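Local coordinates for putative iron-uptake ABC transport system,periplasmic iron-binding protein (Campylobacter jejuni, PDB 3E13) that binds a ferric ion in a cleft between two lobes and probably hands it to an ABC transporter for iron uptake, at residues A[99-104]-A[273-278]; A[266-271]-A[280-285]; A[112-117]-A[190-195]; A[105-110]-A[217-222]. One frame throughout, in Å; residues are numbered along the deposited sequence.

Contact 1: residues A[99-104]-A[273-278]; sequences ITKRAR and FPIRND
Lys101 and Phe273 face each other as an antiparallel hydrogen-bonded pair, each backbone N-H reaching the other's carbonyl: Lys101 N to Phe273 O at 2.9 Å, nearly straight at 169° and in the carbonyl plane, and Phe273 N to Lys101 O at 3.0 Å, more bent. On the face that these two residues share, Lys101 CB rests against Phe273 CB. The phenyl ring turns its edge to the strand: Phe273 CD1 lies 3.5 Å from Lys101 O, and the carbonyl carbon of Lys101 is in the ring plane. Further along the same edge Phe273 CE1 meets Ala103 CB at 4.4 Å.

Ile275 fills the other end. Its CG1 stands beside its own backbone N (chi1 -65°), which brings it to 3.3 Å from Ile99 C, while CD1 reaches over Thr100 C. Ile275 CD1 also touches Lys101 CG at 3.8 Å, the two side chains crossing at about a right angle. Beyond CG the lysine bends at chi3, and its NZ ends in a salt bridge with Glu293. Arg102 points away from segment 273-278; its NH2 makes a salt bridge with Glu272 and bonds to Tyr12 OH. The nearest side-chain atom of Arg102 is about 4 Å from the ferric ion, which places it in the second shell behind the ligand Tyr12.

On its other edge, segment 99-104 is bonded to strand 233-241, where Ile99 and Thr100 both face Ser236 in a classic beta bulge. Helix 260-268 packs on Thr100 and Pro274, and Tyr143 of helix 142-155 meets Arg102.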
loop_
_atom_site.group_PDB
_atom_site.type_symbol
_atom_site.label_atom_id
_atom_site.label_comp_id
_atom_site.label_asym_id
_atom_site.label_seq_id
_atom_site.Cartn_x
_atom_site.Cartn_y
_atom_site.Cartn_z
ATOM N N ILE A 99 -7.950 6.332 -1.615
ATOM C CA ILE A 99 -7.428 7.574 -2.214
ATOM C C ILE A 99 -6.451 7.288 -3.368
ATOM O O ILE A 99 -6.261 8.145 -4.234
ATOM C CB ILE A 99 -6.808 8.523 -1.187
ATOM C CG1 ILE A 99 -5.604 7.923 -0.478
ATOM C CG2 ILE A 99 -7.845 8.905 -0.189
ATOM C CD1 ILE A 99 -4.772 8.967 0.267
ATOM N N THR A 100 -5.818 6.121 -3.388
ATOM C CA THR A 100 -4.948 5.677 -4.481
ATOM C C THR A 100 -4.982 4.171 -4.599
ATOM O O THR A 100 -5.378 3.468 -3.662
ATOM C CB THR A 100 -3.463 6.047 -4.275
ATOM O OG1 THR A 100 -2.961 5.332 -3.139
ATOM C CG2 THR A 100 -3.219 7.464 -4.009
ATOM N N LYS A 101 -4.480 3.667 -5.732
ATOM C CA LYS A 101 -4.131 2.285 -5.908
ATOM C C LYS A 101 -2.615 2.157 -6.086
ATOM O O LYS A 101 -1.920 3.085 -6.538
ATOM C CB LYS A 101 -4.809 1.659 -7.161
ATOM C CG LYS A 101 -6.295 1.488 -7.004
ATOM C CD LYS A 101 -7.020 1.435 -8.389
ATOM C CE LYS A 101 -6.806 0.104 -9.079
ATOM N NZ LYS A 101 -7.378 0.120 -10.511
ATOM N N ARG A 102 -2.112 0.996 -5.722
ATOM C CA ARG A 102 -0.702 0.617 -5.924
ATOM C C ARG A 102 -0.628 -0.888 -6.195
ATOM O O ARG A 102 -1.496 -1.610 -5.814
ATOM C CB ARG A 102 0.149 1.036 -4.707
ATOM C CG ARG A 102 -0.377 0.504 -3.362
ATOM C CD ARG A 102 -1.261 1.523 -2.576
ATOM N NE ARG A 102 -0.536 2.731 -2.235
ATOM C CZ ARG A 102 0.433 2.864 -1.324
ATOM N NH1 ARG A 102 0.830 1.832 -0.609
ATOM N NH2 ARG A 102 0.972 4.046 -1.090
ATOM N N ALA A 103 0.401 -1.351 -6.888
ATOM C CA ALA A 103 0.546 -2.745 -7.231
ATOM C C ALA A 103 1.830 -3.292 -6.574
ATOM O O ALA A 103 2.861 -2.610 -6.595
ATOM C CB ALA A 103 0.622 -2.896 -8.753
ATOM N N ARG A 104 1.740 -4.491 -5.981
ATOM C CA ARG A 104 2.877 -5.115 -5.357
ATOM C C ARG A 104 3.451 -6.100 -6.391
ATOM O O ARG A 104 2.839 -7.134 -6.726
ATOM C CB ARG A 104 2.500 -5.783 -4.037
ATOM C CG ARG A 104 3.716 -6.101 -3.185
ATOM C CD ARG A 104 3.417 -6.065 -1.740
ATOM N NE ARG A 104 4.608 -6.139 -0.896
ATOM C CZ ARG A 104 5.431 -5.117 -0.631
ATOM N NH1 ARG A 104 5.221 -3.946 -1.195
ATOM N NH2 ARG A 104 6.503 -5.257 0.152
ATOM N N PHE A 273 -1.196 5.226 -8.489
ATOM C CA PHE A 273 -2.320 5.254 -9.458
ATOM C C PHE A 273 -3.477 6.021 -8.838
ATOM O O PHE A 273 -3.936 5.699 -7.731
ATOM C CB PHE A 273 -2.782 3.837 -9.833
ATOM C CG PHE A 273 -1.704 2.966 -10.425
ATOM C CD1 PHE A 273 -1.219 1.897 -9.728
ATOM C CD2 PHE A 273 -1.252 3.173 -11.717
ATOM C CE1 PHE A 273 -0.203 1.089 -10.292
ATOM C CE2 PHE A 273 -0.246 2.367 -12.263
ATOM C CZ PHE A 273 0.242 1.330 -11.537
ATOM N N PRO A 274 -4.030 7.011 -9.540
ATOM C CA PRO A 274 -5.224 7.709 -9.034
ATOM C C PRO A 274 -6.428 6.805 -8.936
ATOM O O PRO A 274 -6.578 5.845 -9.719
ATOM C CB PRO A 274 -5.513 8.759 -10.104
ATOM C CG PRO A 274 -4.888 8.195 -11.345
ATOM C CD PRO A 274 -3.653 7.471 -10.891
ATOM N N ILE A 275 -7.345 7.155 -8.040
ATOM C CA ILE A 275 -8.656 6.509 -8.013
ATOM C C ILE A 275 -9.547 7.092 -9.101
ATOM O O ILE A 275 -10.270 6.350 -9.755
ATOM C CB ILE A 275 -9.290 6.681 -6.635
ATOM C CG1 ILE A 275 -8.440 5.936 -5.631
ATOM C CG2 ILE A 275 -10.755 6.221 -6.617
ATOM C CD1 ILE A 275 -8.404 4.453 -5.748
ATOM N N ARG A 276 -9.489 8.389 -9.307
ATOM C CA ARG A 276 -10.356 9.010 -10.305
ATOM C C ARG A 276 -9.981 8.525 -11.673
ATOM O O ARG A 276 -8.783 8.393 -11.997
ATOM C CB ARG A 276 -10.195 10.527 -10.284
ATOM C CG ARG A 276 -10.628 11.261 -9.084
ATOM C CD ARG A 276 -10.399 12.743 -9.194
ATOM N NE ARG A 276 -11.280 13.349 -10.219
ATOM C CZ ARG A 276 -12.261 14.228 -9.991
ATOM N NH1 ARG A 276 -12.556 14.641 -8.768
ATOM N NH2 ARG A 276 -12.949 14.702 -11.046
ATOM N N ASN A 277 -11.017 8.369 -12.524
ATOM C CA ASN A 277 -10.824 7.894 -13.867
ATOM C C ASN A 277 -10.627 8.988 -14.908
ATOM O O ASN A 277 -10.527 8.691 -16.113
ATOM C CB ASN A 277 -11.920 6.934 -14.320
ATOM C CG ASN A 277 -13.284 7.602 -14.537
ATOM O OD1 ASN A 277 -13.437 8.817 -14.481
ATOM N ND2 ASN A 277 -14.294 6.766 -14.785
ATOM N N ASP A 278 -10.501 10.218 -14.460
ATOM C CA ASP A 278 -10.273 11.377 -15.328
ATOM C C ASP A 278 -8.948 12.129 -15.045
ATOM O O ASP A 278 -8.762 13.278 -15.439
ATOM C CB ASP A 278 -11.486 12.316 -15.243
ATOM C CG ASP A 278 -11.636 12.948 -13.898
ATOM O OD1 ASP A 278 -12.517 13.817 -13.734
ATOM O OD2 ASP A 278 -10.869 12.624 -12.965
#

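Contact 2: residues A[266-271]-A[280-285]; sequences LTDSNY and ELSQTV
Thr267 O takes a 2.9 Å hydrogen bond from Ser282 OG and also a weak one, at 3.2 Å, from Tyr271 N of its own segment. The serine hydroxyl comes in well above the carbonyl plane, 57° out of it. A second, weak bond runs close by, from Ser282 N to Thr267 OG1 at 3.3 Å. Thr267 OG1 swings out opposite its own backbone nitrogen (chi1 -170°) to meet that N-H, and it is bonded to Glu272 O as well; CG2 packs on Glu280 O.

Ser282 is the N-cap of helix 283-288. Its OG, tucked between its own backbone N and carbonyl carbon (chi1 63°), accepts a weak capping bond from Val285 N, and through the bond to Thr267 it ties this helix start to the last turn of helix 260-268. Asp268 flanks the joint: its OD1 approaches Ser282 CB at 3.2 Å, while its charge is paired with Lys264.

Tyr271, with positive phi just past the first helix, folds its ring back so that one face looks onto Asp268 C. Across the contact, Tyr271 CD1 lies 3.8 Å from Thr284 CB, the two side chains meeting at a slant. Val285 CG2 sits at the ring edge and packs against Tyr271 CB at 4.0 Å, coming still closer to Tyr271 O. Asn206 bonds Thr284 OG1, and the tyrosine also touches iron ligand Tyr199 on helix 198-205.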
loop_
_atom_site.group_PDB
_atom_site.type_symbol
_atom_site.label_atom_id
_atom_site.label_comp_id
_atom_site.label_asym_id
_atom_site.label_seq_id
_atom_site.Cartn_x
_atom_site.Cartn_y
_atom_site.Cartn_z
ATOM N N LEU A 266 -0.854 13.051 -6.425
ATOM C CA LEU A 266 -0.587 11.683 -5.973
ATOM C C LEU A 266 0.075 10.849 -7.063
ATOM O O LEU A 266 0.926 10.022 -6.751
ATOM C CB LEU A 266 -1.858 11.051 -5.464
ATOM C CG LEU A 266 -2.346 11.583 -4.086
ATOM C CD1 LEU A 266 -3.811 11.290 -3.864
ATOM C CD2 LEU A 266 -1.514 11.041 -2.976
ATOM N N THR A 267 -0.282 11.066 -8.340
ATOM C CA THR A 267 0.424 10.348 -9.397
ATOM C C THR A 267 1.703 11.067 -9.872
ATOM O O THR A 267 2.717 10.417 -10.147
ATOM C CB THR A 267 -0.550 9.974 -10.537
ATOM O OG1 THR A 267 0.083 9.075 -11.447
ATOM C CG2 THR A 267 -0.979 11.166 -11.389
ATOM N N ASP A 268 1.679 12.395 -9.916
ATOM C CA ASP A 268 2.820 13.153 -10.401
ATOM C C ASP A 268 4.007 13.220 -9.429
ATOM O O ASP A 268 5.178 13.237 -9.873
ATOM C CB ASP A 268 2.426 14.554 -10.792
ATOM C CG ASP A 268 1.721 14.616 -12.133
ATOM O OD1 ASP A 268 1.331 13.582 -12.788
ATOM O OD2 ASP A 268 1.452 15.745 -12.584
ATOM N N SER A 269 3.692 13.325 -8.148
ATOM C CA SER A 269 4.678 13.508 -7.110
ATOM C C SER A 269 4.924 12.259 -6.251
ATOM O O SER A 269 6.006 12.141 -5.694
ATOM C CB SER A 269 4.310 14.703 -6.216
ATOM O OG SER A 269 4.382 15.908 -7.004
ATOM N N ASN A 270 3.956 11.356 -6.178
ATOM C CA ASN A 270 4.119 10.112 -5.424
ATOM C C ASN A 270 4.059 8.843 -6.238
ATOM O O ASN A 270 4.263 7.769 -5.687
ATOM C CB ASN A 270 3.167 10.034 -4.210
ATOM C CG ASN A 270 3.818 9.345 -3.026
ATOM O OD1 ASN A 270 4.946 9.718 -2.651
ATOM N ND2 ASN A 270 3.142 8.351 -2.455
ATOM N N TYR A 271 3.811 8.954 -7.549
ATOM C CA TYR A 271 3.874 7.852 -8.478
ATOM C C TYR A 271 2.889 6.727 -8.227
ATOM O O TYR A 271 3.097 5.635 -8.703
ATOM C CB TYR A 271 5.344 7.373 -8.613
ATOM C CG TYR A 271 6.193 8.600 -8.948
ATOM C CD1 TYR A 271 6.144 9.174 -10.213
ATOM C CD2 TYR A 271 6.886 9.277 -7.961
ATOM C CE1 TYR A 271 6.832 10.322 -10.474
ATOM C CE2 TYR A 271 7.595 10.403 -8.228
ATOM C CZ TYR A 271 7.563 10.927 -9.493
ATOM O OH TYR A 271 8.229 12.110 -9.785
ATOM N N GLU A 280 -4.967 11.808 -15.744
ATOM C CA GLU A 280 -3.877 11.171 -16.488
ATOM C C GLU A 280 -2.766 10.723 -15.562
ATOM O O GLU A 280 -2.366 11.440 -14.637
ATOM C CB GLU A 280 -3.326 12.117 -17.551
ATOM C CG GLU A 280 -4.287 12.298 -18.721
ATOM C CD GLU A 280 -4.238 11.191 -19.755
ATOM O OE1 GLU A 280 -3.264 10.386 -19.711
ATOM O OE2 GLU A 280 -5.139 11.161 -20.673
ATOM N N LEU A 281 -2.230 9.549 -15.848
ATOM C CA LEU A 281 -1.055 9.052 -15.145
ATOM C C LEU A 281 0.153 9.933 -15.426
ATOM O O LEU A 281 0.281 10.510 -16.476
ATOM C CB LEU A 281 -0.753 7.598 -15.520
ATOM C CG LEU A 281 -1.849 6.586 -15.322
ATOM C CD1 LEU A 281 -1.399 5.217 -15.743
ATOM C CD2 LEU A 281 -2.381 6.598 -13.897
ATOM N N SER A 282 1.051 10.062 -14.457
ATOM C CA SER A 282 2.299 10.760 -14.656
ATOM C C SER A 282 3.141 9.925 -15.629
ATOM O O SER A 282 2.888 8.729 -15.840
ATOM C CB SER A 282 3.058 10.911 -13.345
ATOM O OG SER A 282 3.396 9.648 -12.843
ATOM N N GLN A 283 4.104 10.573 -16.272
ATOM C CA GLN A 283 4.851 9.888 -17.333
ATOM C C GLN A 283 5.667 8.692 -16.812
ATOM O O GLN A 283 5.763 7.660 -17.467
ATOM C CB GLN A 283 5.807 10.850 -18.056
ATOM C CG GLN A 283 5.209 12.161 -18.450
ATOM C CD GLN A 283 3.842 12.085 -19.055
ATOM O OE1 GLN A 283 2.922 12.874 -18.637
ATOM N NE2 GLN A 283 3.641 11.202 -20.003
ATOM N N THR A 284 6.228 8.831 -15.617
ATOM C CA THR A 284 6.931 7.738 -14.958
ATOM C C THR A 284 6.012 6.550 -14.748
ATOM O O THR A 284 6.375 5.402 -14.959
ATOM C CB THR A 284 7.445 8.240 -13.615
ATOM O OG1 THR A 284 8.488 9.205 -13.841
ATOM C CG2 THR A 284 8.072 7.175 -12.825
ATOM N N VAL A 285 4.801 6.819 -14.302
ATOM C CA VAL A 285 3.874 5.725 -14.046
ATOM C C VAL A 285 3.431 5.068 -15.384
ATOM O O VAL A 285 3.267 3.883 -15.460
ATOM C CB VAL A 285 2.647 6.232 -13.239
ATOM C CG1 VAL A 285 1.596 5.198 -13.088
ATOM C CG2 VAL A 285 3.112 6.715 -11.843
#

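Contact 3: residues A[112-117]-A[190-195]; sequences TNIDIS and EAKFAV
The Phe193 ring presents its outer end to segment 112-117, with Ile116 CG2 and Asp115 O at its edge, near its plane. Ile116 CG2 meets Phe193 CE1 at 4.1 Å, and the carbonyl oxygen Asp115 O comes to 4.2 Å from Phe193 CZ. Ile114 approaches on a slant: its CD1 methyl lies 3.5 Å from Phe193 CZ and spreads its contact over CE1 and CE2 too.

Ile114 carries most of this packing. CG1 extends opposite the backbone nitrogen (chi1 175°) and CD1 continues outward, so the side chain spans a backbone gap of 8.0 Å between Ile114 CA and Lys192 CA. The same methyl wedges between the phenyl tip and the root of Lys192: Ile114 CD1 touches Lys192 CB at 3.7 Å and, a little farther off, CG and CD. Only the aliphatic part of the lysine is used here, and its chain bends at chi4.

An Asx turn fixes the chain from Asp115 to Ser117. Asp115 OD1 accepts two bonds, from Ser117 OG at 2.7 Å on the syn side and from Ser117 N at 3.0 Å on the anti side, both donors lying somewhat out of the carboxylate plane.

Tyr108 touches both isoleucines from strand 97-109, and Ile106 and Ile134 lie against Phe193. The arrangement is plain apolar packing, well away from the iron site: in this solute-binding protein fold an irregular loop packs against the Phe193 ring at the start of strand 193-197, which lies between strands 97-109 and 134-135.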
loop_
_atom_site.group_PDB
_atom_site.type_symbol
_atom_site.label_atom_id
_atom_site.label_comp_id
_atom_site.label_asym_id
_atom_site.label_seq_id
_atom_site.Cartn_x
_atom_site.Cartn_y
_atom_site.Cartn_z
ATOM N N THR A 112 21.223 -6.318 -15.658
ATOM C CA THR A 112 21.812 -7.643 -15.728
ATOM C C THR A 112 21.044 -8.484 -16.721
ATOM O O THR A 112 19.895 -8.146 -17.114
ATOM C CB THR A 112 21.780 -8.361 -14.366
ATOM O OG1 THR A 112 20.426 -8.670 -14.009
ATOM C CG2 THR A 112 22.343 -7.503 -13.279
ATOM N N ASN A 113 21.710 -9.557 -17.148
ATOM C CA ASN A 113 21.090 -10.613 -17.907
ATOM C C ASN A 113 20.564 -11.519 -16.844
ATOM O O ASN A 113 21.344 -12.031 -16.018
ATOM C CB ASN A 113 22.080 -11.360 -18.784
ATOM C CG ASN A 113 22.729 -10.461 -19.808
ATOM O OD1 ASN A 113 22.049 -9.692 -20.487
ATOM N ND2 ASN A 113 24.054 -10.597 -19.964
ATOM N N ILE A 114 19.250 -11.549 -16.726
ATOM C CA ILE A 114 18.583 -12.393 -15.723
ATOM C C ILE A 114 17.437 -13.050 -16.422
ATOM O O ILE A 114 16.683 -12.411 -17.147
ATOM C CB ILE A 114 18.124 -11.607 -14.456
ATOM C CG1 ILE A 114 17.329 -12.558 -13.555
ATOM C CG2 ILE A 114 17.356 -10.311 -14.822
ATOM C CD1 ILE A 114 17.123 -12.094 -12.175
ATOM N N ASP A 115 17.316 -14.353 -16.213
ATOM C CA ASP A 115 16.238 -15.140 -16.763
ATOM C C ASP A 115 15.026 -14.954 -15.818
ATOM O O ASP A 115 15.068 -15.302 -14.638
ATOM C CB ASP A 115 16.685 -16.613 -16.810
ATOM C CG ASP A 115 15.671 -17.505 -17.432
ATOM O OD1 ASP A 115 14.587 -17.026 -17.816
ATOM O OD2 ASP A 115 15.880 -18.733 -17.589
ATOM N N ILE A 116 13.995 -14.309 -16.321
ATOM C CA ILE A 116 12.771 -14.095 -15.555
ATOM C C ILE A 116 11.643 -14.995 -16.088
ATOM O O ILE A 116 10.493 -14.883 -15.660
ATOM C CB ILE A 116 12.369 -12.600 -15.611
ATOM C CG1 ILE A 116 12.030 -12.130 -17.034
ATOM C CG2 ILE A 116 13.469 -11.732 -15.041
ATOM C CD1 ILE A 116 11.322 -10.741 -17.112
ATOM N N SER A 117 11.961 -15.911 -17.005
ATOM C CA SER A 117 10.931 -16.773 -17.584
ATOM C C SER A 117 10.211 -17.650 -16.563
ATOM O O SER A 117 9.072 -18.064 -16.825
ATOM C CB SER A 117 11.525 -17.676 -18.678
ATOM O OG SER A 117 12.424 -18.603 -18.094
ATOM N N GLU A 190 22.761 -8.058 -4.354
ATOM C CA GLU A 190 22.665 -8.895 -3.164
ATOM C C GLU A 190 21.502 -9.898 -3.268
ATOM O O GLU A 190 21.410 -10.869 -2.512
ATOM C CB GLU A 190 22.534 -8.056 -1.859
ATOM C CG GLU A 190 22.343 -8.959 -0.626
ATOM C CD GLU A 190 22.646 -8.334 0.736
ATOM O OE1 GLU A 190 22.010 -7.312 1.062
ATOM O OE2 GLU A 190 23.491 -8.939 1.521
ATOM N N ALA A 191 20.603 -9.670 -4.218
ATOM C CA ALA A 191 19.466 -10.539 -4.448
ATOM C C ALA A 191 19.004 -10.293 -5.865
ATOM O O ALA A 191 19.267 -9.209 -6.430
ATOM C CB ALA A 191 18.339 -10.190 -3.474
ATOM N N LYS A 192 18.361 -11.266 -6.471
ATOM C CA LYS A 192 17.868 -11.086 -7.821
ATOM C C LYS A 192 16.469 -10.480 -7.936
ATOM O O LYS A 192 16.182 -9.804 -8.923
ATOM C CB LYS A 192 17.853 -12.396 -8.555
ATOM C CG LYS A 192 19.275 -13.011 -8.753
ATOM C CD LYS A 192 19.159 -14.317 -9.523
ATOM C CE LYS A 192 20.355 -15.240 -9.340
ATOM N NZ LYS A 192 21.417 -14.915 -10.298
ATOM N N PHE A 193 15.627 -10.689 -6.941
ATOM C CA PHE A 193 14.219 -10.293 -7.024
ATOM C C PHE A 193 13.809 -9.671 -5.707
ATOM O O PHE A 193 14.096 -10.227 -4.651
ATOM C CB PHE A 193 13.314 -11.499 -7.295
ATOM C CG PHE A 193 13.614 -12.213 -8.609
ATOM C CD1 PHE A 193 13.233 -11.669 -9.795
ATOM C CD2 PHE A 193 14.254 -13.436 -8.616
ATOM C CE1 PHE A 193 13.486 -12.333 -10.988
ATOM C CE2 PHE A 193 14.505 -14.111 -9.793
ATOM C CZ PHE A 193 14.139 -13.545 -10.990
ATOM N N ALA A 194 13.118 -8.538 -5.785
ATOM C CA ALA A 194 12.543 -7.876 -4.646
ATOM C C ALA A 194 11.037 -7.786 -4.771
ATOM O O ALA A 194 10.548 -7.367 -5.818
ATOM C CB ALA A 194 13.096 -6.501 -4.538
ATOM N N VAL A 195 10.337 -8.088 -3.695
ATOM C CA VAL A 195 8.899 -7.807 -3.602
ATOM C C VAL A 195 8.729 -6.357 -3.182
ATOM O O VAL A 195 9.240 -5.950 -2.124
ATOM C CB VAL A 195 8.225 -8.770 -2.627
ATOM C CG1 VAL A 195 6.753 -8.461 -2.539
ATOM C CG2 VAL A 195 8.476 -10.262 -3.037
#

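Contact 4: residues A[105-110]-A[217-222]; sequences IIAYNK and NSLGII
Tyr108 lays one face of its ring over Gly220, whose CA stands 4.0 Å from the centroid of the Tyr108 ring and 19° off the normal, a CH-pi contact. The ring gets there because CG sits between the backbone N and carbonyl carbon (chi1 62°), folding it across onto the neighbouring strand; it lies directly over the glycine, which has no side chain to come between. Tyr108 CD2 also packs on Ile222 CG1 at 3.8 Å. At the far end Tyr108 OH joins a water, in the ring plane, that donates to Ile221 O, so the hydroxyl is linked back to the strand its ring covers.

Lys110 also reaches across to the partner segment. Its chain runs extended beyond CG over the 217-219 backbone, Lys110 CE coming to 3.2 Å from Asn217 O, and NZ bonds three waters: one passes on to Asn217 O, the other two to Leu219 O.

On the opposite side of the sheet from Tyr108, Ile221 CG2 meets Ile105 CG1 at 3.9 Å, and Leu219 CD2 lies near Ala107 CB.

The backbone holds all this in place. Ile106 with Ile222 and Tyr108 with Gly220 are hydrogen-bonded pairs; Ile222 N to Ile106 O, Gly220 N to Tyr108 O and Lys110 N to Ser218 O are all 2.8 Å. Strand 193-197 borders the other edge of 105-110, and helices 179-188 and 198-205 pack on Leu219. This is a twisted antiparallel pair, 143° between the N-to-C directions of strands 105-109 and 219-222, in the helix-flanked sheet of a periplasmic binding protein lobe.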
loop_
_atom_site.group_PDB
_atom_site.type_symbol
_atom_site.label_atom_id
_atom_site.label_comp_id
_atom_site.label_asym_id
_atom_site.label_seq_id
_atom_site.Cartn_x
_atom_site.Cartn_y
_atom_site.Cartn_z
ATOM N N ILE A 105 4.619 -5.736 -6.906
ATOM C CA ILE A 105 5.233 -6.453 -8.024
ATOM C C ILE A 105 6.526 -7.096 -7.636
ATOM O O ILE A 105 6.959 -7.021 -6.462
ATOM C CB ILE A 105 5.392 -5.491 -9.248
ATOM C CG1 ILE A 105 6.206 -4.237 -8.912
ATOM C CG2 ILE A 105 3.954 -5.035 -9.696
ATOM C CD1 ILE A 105 7.690 -4.456 -8.716
ATOM N N ILE A 106 7.165 -7.751 -8.593
ATOM C CA ILE A 106 8.478 -8.366 -8.332
ATOM C C ILE A 106 9.471 -7.588 -9.202
ATOM O O ILE A 106 9.319 -7.517 -10.428
ATOM C CB ILE A 106 8.482 -9.847 -8.671
ATOM C CG1 ILE A 106 7.479 -10.622 -7.826
ATOM C CG2 ILE A 106 9.902 -10.462 -8.465
ATOM C CD1 ILE A 106 7.144 -12.020 -8.383
ATOM N N ALA A 107 10.461 -6.976 -8.570
ATOM C CA ALA A 107 11.432 -6.153 -9.291
ATOM C C ALA A 107 12.721 -6.951 -9.501
ATOM O O ALA A 107 13.109 -7.735 -8.621
ATOM C CB ALA A 107 11.699 -4.836 -8.563
ATOM N N TYR A 108 13.337 -6.783 -10.680
ATOM C CA TYR A 108 14.661 -7.376 -10.974
ATOM C C TYR A 108 15.621 -6.275 -11.447
ATOM O O TYR A 108 15.188 -5.159 -11.713
ATOM C CB TYR A 108 14.558 -8.495 -11.991
ATOM C CG TYR A 108 14.037 -8.057 -13.327
ATOM C CD1 TYR A 108 14.898 -7.799 -14.377
ATOM C CD2 TYR A 108 12.683 -7.918 -13.546
ATOM C CE1 TYR A 108 14.406 -7.395 -15.599
ATOM C CE2 TYR A 108 12.193 -7.532 -14.775
ATOM C CZ TYR A 108 13.071 -7.234 -15.784
ATOM O OH TYR A 108 12.597 -6.829 -17.042
ATOM N N ASN A 109 16.904 -6.613 -11.579
ATOM C CA ASN A 109 17.905 -5.670 -12.070
ATOM C C ASN A 109 17.993 -5.775 -13.593
ATOM O O ASN A 109 18.532 -6.748 -14.147
ATOM C CB ASN A 109 19.265 -5.972 -11.418
ATOM C CG ASN A 109 20.259 -4.858 -11.595
ATOM O OD1 ASN A 109 20.963 -4.439 -10.630
ATOM N ND2 ASN A 109 20.350 -4.363 -12.788
ATOM N N LYS A 110 17.426 -4.795 -14.277
ATOM C CA LYS A 110 17.365 -4.817 -15.725
ATOM C C LYS A 110 18.718 -4.444 -16.382
ATOM O O LYS A 110 18.832 -4.450 -17.620
ATOM C CB LYS A 110 16.199 -3.947 -16.193
ATOM C CG LYS A 110 16.464 -2.501 -16.103
ATOM C CD LYS A 110 15.283 -1.664 -16.593
ATOM C CE LYS A 110 15.438 -0.234 -16.311
ATOM N NZ LYS A 110 14.316 0.649 -16.902
ATOM N N ASN A 217 16.783 3.427 -11.304
ATOM C CA ASN A 217 17.042 3.283 -12.749
ATOM C C ASN A 217 17.443 1.837 -13.122
ATOM O O ASN A 217 17.304 1.443 -14.303
ATOM C CB ASN A 217 18.104 4.258 -13.252
ATOM C CG ASN A 217 17.567 5.676 -13.514
ATOM O OD1 ASN A 217 16.375 5.924 -13.456
ATOM N ND2 ASN A 217 18.496 6.626 -13.768
ATOM N N SER A 218 17.887 1.043 -12.148
ATOM C CA SER A 218 18.266 -0.327 -12.357
ATOM C C SER A 218 17.108 -1.314 -12.359
ATOM O O SER A 218 17.308 -2.470 -12.666
ATOM C CB SER A 218 19.303 -0.728 -11.303
ATOM O OG SER A 218 18.689 -1.020 -10.034
ATOM N N LEU A 219 15.905 -0.861 -11.976
ATOM C CA LEU A 219 14.772 -1.775 -11.749
ATOM C C LEU A 219 13.913 -2.047 -12.963
ATOM O O LEU A 219 13.421 -1.106 -13.594
ATOM C CB LEU A 219 13.922 -1.308 -10.584
ATOM C CG LEU A 219 14.717 -1.054 -9.296
ATOM C CD1 LEU A 219 13.776 -0.385 -8.250
ATOM C CD2 LEU A 219 15.317 -2.269 -8.745
ATOM N N GLY A 220 13.739 -3.335 -13.276
ATOM C CA GLY A 220 12.674 -3.802 -14.142
ATOM C C GLY A 220 11.499 -4.386 -13.339
ATOM O O GLY A 220 11.687 -4.878 -12.243
ATOM N N ILE A 221 10.306 -4.363 -13.921
ATOM C CA ILE A 221 9.104 -4.826 -13.235
ATOM C C ILE A 221 8.610 -6.109 -13.867
ATOM O O ILE A 221 8.384 -6.167 -15.085
ATOM C CB ILE A 221 7.984 -3.782 -13.345
ATOM C CG1 ILE A 221 8.432 -2.472 -12.679
ATOM C CG2 ILE A 221 6.664 -4.371 -12.762
ATOM C CD1 ILE A 221 7.362 -1.313 -12.781
ATOM N N ILE A 222 8.349 -7.096 -13.029
ATOM C CA ILE A 222 7.440 -8.200 -13.365
ATOM C C ILE A 222 6.101 -7.914 -12.726
ATOM O O ILE A 222 6.016 -7.839 -11.511
ATOM C CB ILE A 222 8.006 -9.536 -12.827
ATOM C CG1 ILE A 222 9.397 -9.828 -13.442
ATOM C CG2 ILE A 222 7.051 -10.666 -13.032
ATOM C CD1 ILE A 222 10.233 -10.839 -12.710
HETATM O O HOH W 1 9.938 -6.875 -17.262
HETATM O O HOH W 2 15.889 3.034 -16.057
HETATM O O HOH W 3 13.498 1.692 -13.966
HETATM O O HOH W 4 11.777 -0.517 -15.826
#

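Strand 97-109 is the common thread: contact 1 uses its first half and contact 4 its second, their centres 21 Å apart, and contact 3 joins the same sheet through strand 193-197. Contacts 3 and 4 lie only 8 Å apart between centres, and Ala194 O probably bonds Ala107 N between them. The centres of contacts 1 and 2 are 10 Å apart, and Val285 packs on Phe273 and Leu281 on Pro274. Along the chain, contact 3 nests inside contact 4 and contact 4 inside contact 1, whereas contacts 1 and 2 interlace. Arg102 on the long strand lies beside the ferric ion, and the antiparallel sheet is consistent with the hinge region of a two-lobed binding protein.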